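Local coordinates for iron binding protein FbpA (Mannheimia haemolytica, PDB 1Q35), which binds ferric iron in the periplasm, probably as the solute-binding component of a bacterial iron-uptake system, at residues Arg101-Val112 with Cys190-Tyr200. Numbering follows the deposited sequence.
Sequences RARVIYTSKDRV and CDYSIGNSYYY. With FMT (formic acid), chain C.
Tyr106 lies along the antiparallel pair of strands 101-108 and 192-196, its side chain reaching past Ser193 and Gly195 to the start of the helix that follows. Tyr106 CB packs 3.5 Å from Ser193 OG in the modelled conformer of that serine. With CG beside the backbone N (chi1 -65°), the ring runs along the partner strand: CD1 stays near Ser193 OG, and Tyr106 CE1 passes 3.9 Å from Gly195 O. Across the ring, CD2 and CE2 both approach Tyr200 CD2, Tyr106 CE2 to 3.5 Å, the two rings near parallel but slid apart. CZ lies near Asn196 O and Tyr200 CB. At the tip, Tyr106 OH donates to Asn196 O (2.8 Å) from above the carbonyl plane, tying the strand to the turn into the helix. There Ala102 N donates to Ser197 OG almost straight, at 164°. Tyr198 CE1 lies over the centre of the Arg101 guanidinium, 3.4 Å from Arg101 CZ, with planes 34° apart. Arg101 NH1, salt-bridged to Glu268, and, more weakly, Tyr198 OH donate to O2 of a formic acid, probably from the crystallisation liquor. Asn196 ND2 donates to Tyr198 OH (3.1 Å), probably steadying this phenol. At the far end Arg111 NE meets Asp191 OD1 in a 2.8 Å salt bridge. Tyr106 touches Val182 of helix 178-187 and Ile218 of strand 216-219, while helix 141-168 brings Tyr142 against Tyr198; with Tyr199 these tyrosines bind ferric iron, absent from this apo model.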
# COMPACT_ATOMS: atom_id res chain seq x y z
N ARG A 101 -0.52 -1.60 -5.89
CA ARG A 101 0.08 -0.28 -5.89
C ARG A 101 1.59 -0.47 -5.92
O ARG A 101 2.10 -1.48 -5.44
CB ARG A 101 -0.35 0.54 -4.67
CG ARG A 101 -0.15 -0.14 -3.33
CD ARG A 101 -1.38 -0.90 -2.81
NE ARG A 101 -2.53 -0.03 -2.56
CZ ARG A 101 -2.72 0.74 -1.48
NH1 ARG A 101 -3.82 1.46 -1.40
NH2 ARG A 101 -1.85 0.81 -0.48
N ALA A 102 2.29 0.49 -6.51
CA ALA A 102 3.74 0.46 -6.56
C ALA A 102 4.30 1.47 -5.57
O ALA A 102 3.78 2.58 -5.44
CB ALA A 102 4.22 0.80 -7.96
N ARG A 103 5.37 1.10 -4.87
CA ARG A 103 6.09 2.08 -4.06
C ARG A 103 7.23 2.61 -4.92
O ARG A 103 8.21 1.92 -5.19
CB ARG A 103 6.56 1.48 -2.73
CG ARG A 103 6.96 2.52 -1.71
CD ARG A 103 6.67 2.10 -0.26
NE ARG A 103 6.89 3.20 0.68
CZ ARG A 103 6.06 4.23 0.86
NH1 ARG A 103 6.37 5.19 1.72
NH2 ARG A 103 4.92 4.31 0.20
N VAL A 104 7.03 3.83 -5.40
CA VAL A 104 7.87 4.43 -6.43
C VAL A 104 8.85 5.44 -5.86
O VAL A 104 8.84 5.73 -4.67
CB VAL A 104 6.99 5.08 -7.52
CG1 VAL A 104 6.06 4.04 -8.14
CG2 VAL A 104 6.18 6.25 -6.97
N ILE A 105 9.71 5.96 -6.73
CA ILE A 105 10.60 7.06 -6.40
C ILE A 105 10.16 8.28 -7.18
O ILE A 105 10.13 8.26 -8.41
CB ILE A 105 12.08 6.72 -6.72
CG1 ILE A 105 12.52 5.50 -5.92
CG2 ILE A 105 12.97 7.93 -6.41
CD1 ILE A 105 13.89 4.99 -6.26
N TYR A 106 9.77 9.33 -6.46
CA TYR A 106 9.46 10.62 -7.07
C TYR A 106 10.72 11.46 -7.13
O TYR A 106 11.52 11.44 -6.19
CB TYR A 106 8.38 11.34 -6.25
CG TYR A 106 7.06 10.61 -6.28
CD1 TYR A 106 6.56 9.96 -5.15
CD2 TYR A 106 6.32 10.56 -7.44
CE1 TYR A 106 5.34 9.29 -5.20
CE2 TYR A 106 5.11 9.88 -7.50
CZ TYR A 106 4.62 9.25 -6.38
OH TYR A 106 3.42 8.59 -6.48
N THR A 107 10.92 12.18 -8.23
CA THR A 107 12.07 13.06 -8.35
C THR A 107 11.65 14.47 -8.73
O THR A 107 10.60 14.68 -9.33
CB THR A 107 13.06 12.55 -9.41
OG1 THR A 107 12.37 12.33 -10.65
CG2 THR A 107 13.67 11.20 -9.01
N SER A 108 12.50 15.43 -8.39
CA SER A 108 12.28 16.81 -8.79
C SER A 108 12.34 16.91 -10.31
O SER A 108 13.32 16.49 -10.91
CB SER A 108 13.35 17.70 -8.18
OG SER A 108 13.32 19.00 -8.74
N LYS A 109 11.30 17.46 -10.92
CA LYS A 109 11.31 17.71 -12.36
C LYS A 109 12.51 18.57 -12.76
O LYS A 109 13.23 18.22 -13.69
CB LYS A 109 10.00 18.40 -12.77
CG LYS A 109 9.87 18.68 -14.25
CD LYS A 109 8.60 19.47 -14.57
CE LYS A 109 8.52 19.79 -16.06
NZ LYS A 109 7.48 20.82 -16.36
N ASP A 110 12.73 19.66 -12.02
CA ASP A 110 13.76 20.65 -12.36
C ASP A 110 15.17 20.23 -11.96
O ASP A 110 16.13 20.50 -12.68
CB ASP A 110 13.44 22.00 -11.69
CG ASP A 110 12.19 22.66 -12.27
OD1 ASP A 110 11.56 23.46 -11.55
OD2 ASP A 110 11.79 22.44 -13.42
N ARG A 111 15.30 19.57 -10.81
CA ARG A 111 16.60 19.36 -10.20
C ARG A 111 17.17 17.94 -10.36
O ARG A 111 18.32 17.69 -10.01
CB ARG A 111 16.56 19.75 -8.72
CG ARG A 111 16.16 21.21 -8.48
CD ARG A 111 16.17 21.62 -7.03
NE ARG A 111 15.29 20.75 -6.24
CZ ARG A 111 13.97 20.87 -6.17
NH1 ARG A 111 13.32 21.85 -6.78
NH2 ARG A 111 13.28 19.99 -5.44
N VAL A 112 16.36 17.03 -10.91
CA VAL A 112 16.79 15.66 -11.19
C VAL A 112 16.39 15.20 -12.58
O VAL A 112 17.21 14.67 -13.33
CB VAL A 112 16.21 14.65 -10.15
CG1 VAL A 112 16.63 13.21 -10.47
CG2 VAL A 112 16.63 15.02 -8.75
N CYS A 190 13.74 18.68 -0.91
CA CYS A 190 14.40 17.47 -1.35
C CYS A 190 14.15 17.23 -2.82
O CYS A 190 13.32 17.88 -3.45
CB CYS A 190 13.97 16.26 -0.52
SG CYS A 190 12.22 16.26 -0.13
N ASP A 191 14.90 16.27 -3.35
CA ASP A 191 14.94 15.98 -4.77
C ASP A 191 14.45 14.58 -5.12
O ASP A 191 14.15 14.32 -6.28
CB ASP A 191 16.37 16.12 -5.29
CG ASP A 191 16.89 17.54 -5.24
OD1 ASP A 191 16.12 18.47 -4.90
OD2 ASP A 191 18.07 17.81 -5.53
N TYR A 192 14.43 13.68 -4.14
CA TYR A 192 14.00 12.29 -4.29
C TYR A 192 13.10 11.96 -3.11
O TYR A 192 13.42 12.32 -1.98
CB TYR A 192 15.19 11.32 -4.24
CG TYR A 192 16.26 11.59 -5.28
CD1 TYR A 192 17.21 12.60 -5.09
CD2 TYR A 192 16.35 10.82 -6.44
CE1 TYR A 192 18.19 12.85 -6.04
CE2 TYR A 192 17.33 11.07 -7.39
CZ TYR A 192 18.24 12.10 -7.18
OH TYR A 192 19.21 12.35 -8.13
N SER A 193 11.99 11.28 -3.37
CA SER A 193 11.21 10.72 -2.27
C SER A 193 10.72 9.32 -2.63
O SER A 193 10.77 8.90 -3.78
CB SER A 193 10.02 11.62 -1.92
OG SER A 193 8.96 11.47 -2.85
N ILE A 194 10.31 8.59 -1.60
CA ILE A 194 9.66 7.29 -1.78
C ILE A 194 8.19 7.47 -1.43
O ILE A 194 7.87 8.11 -0.44
CB ILE A 194 10.32 6.24 -0.88
CG1 ILE A 194 11.79 6.04 -1.26
CG2 ILE A 194 9.56 4.93 -0.98
CD1 ILE A 194 12.56 5.14 -0.31
N GLY A 195 7.30 6.93 -2.25
CA GLY A 195 5.88 7.00 -1.96
C GLY A 195 5.07 6.10 -2.87
O GLY A 195 5.60 5.59 -3.86
N ASN A 196 3.80 5.90 -2.56
CA ASN A 196 2.97 5.01 -3.38
C ASN A 196 2.48 5.73 -4.64
O ASN A 196 2.20 6.94 -4.64
CB ASN A 196 1.79 4.46 -2.58
CG ASN A 196 2.20 3.38 -1.59
OD1 ASN A 196 3.28 2.82 -1.67
ND2 ASN A 196 1.31 3.09 -0.65
N SER A 197 2.37 4.95 -5.71
CA SER A 197 2.07 5.45 -7.04
C SER A 197 0.74 6.18 -7.15
O SER A 197 0.66 7.24 -7.76
CB SER A 197 2.08 4.28 -8.03
OG SER A 197 1.21 3.23 -7.59
N TYR A 198 -0.30 5.62 -6.56
CA TYR A 198 -1.65 6.16 -6.72
C TYR A 198 -1.76 7.59 -6.18
O TYR A 198 -2.56 8.37 -6.67
CB TYR A 198 -2.72 5.24 -6.10
CG TYR A 198 -2.49 4.92 -4.65
CD1 TYR A 198 -1.69 3.83 -4.29
CD2 TYR A 198 -3.01 5.70 -3.63
CE1 TYR A 198 -1.44 3.53 -2.98
CE2 TYR A 198 -2.77 5.40 -2.30
CZ TYR A 198 -1.97 4.31 -1.99
OH TYR A 198 -1.66 3.99 -0.68
N TYR A 199 -0.93 7.94 -5.20
CA TYR A 199 -0.94 9.30 -4.67
C TYR A 199 -0.60 10.36 -5.73
O TYR A 199 -1.06 11.49 -5.63
CB TYR A 199 -0.00 9.44 -3.47
CG TYR A 199 -0.51 8.77 -2.22
CD1 TYR A 199 0.24 7.79 -1.57
CD2 TYR A 199 -1.75 9.10 -1.68
CE1 TYR A 199 -0.23 7.16 -0.42
CE2 TYR A 199 -2.22 8.48 -0.53
CZ TYR A 199 -1.45 7.52 0.09
OH TYR A 199 -1.91 6.89 1.23
N TYR A 200 0.20 10.01 -6.73
CA TYR A 200 0.51 10.95 -7.81
C TYR A 200 -0.77 11.35 -8.55
O TYR A 200 -0.99 12.53 -8.82
CB TYR A 200 1.53 10.34 -8.76
CG TYR A 200 2.22 11.35 -9.65
CD1 TYR A 200 1.95 11.41 -11.01
CD2 TYR A 200 3.16 12.24 -9.14
CE1 TYR A 200 2.59 12.34 -11.83
CE2 TYR A 200 3.81 13.16 -9.96
CZ TYR A 200 3.52 13.20 -11.30
OH TYR A 200 4.15 14.11 -12.12
C FMT C . -4.51 4.23 1.38
O1 FMT C . -5.77 4.10 1.79
O2 FMT C . -4.18 3.74 0.32
O HOH W 1 19.49 16.87 -7.58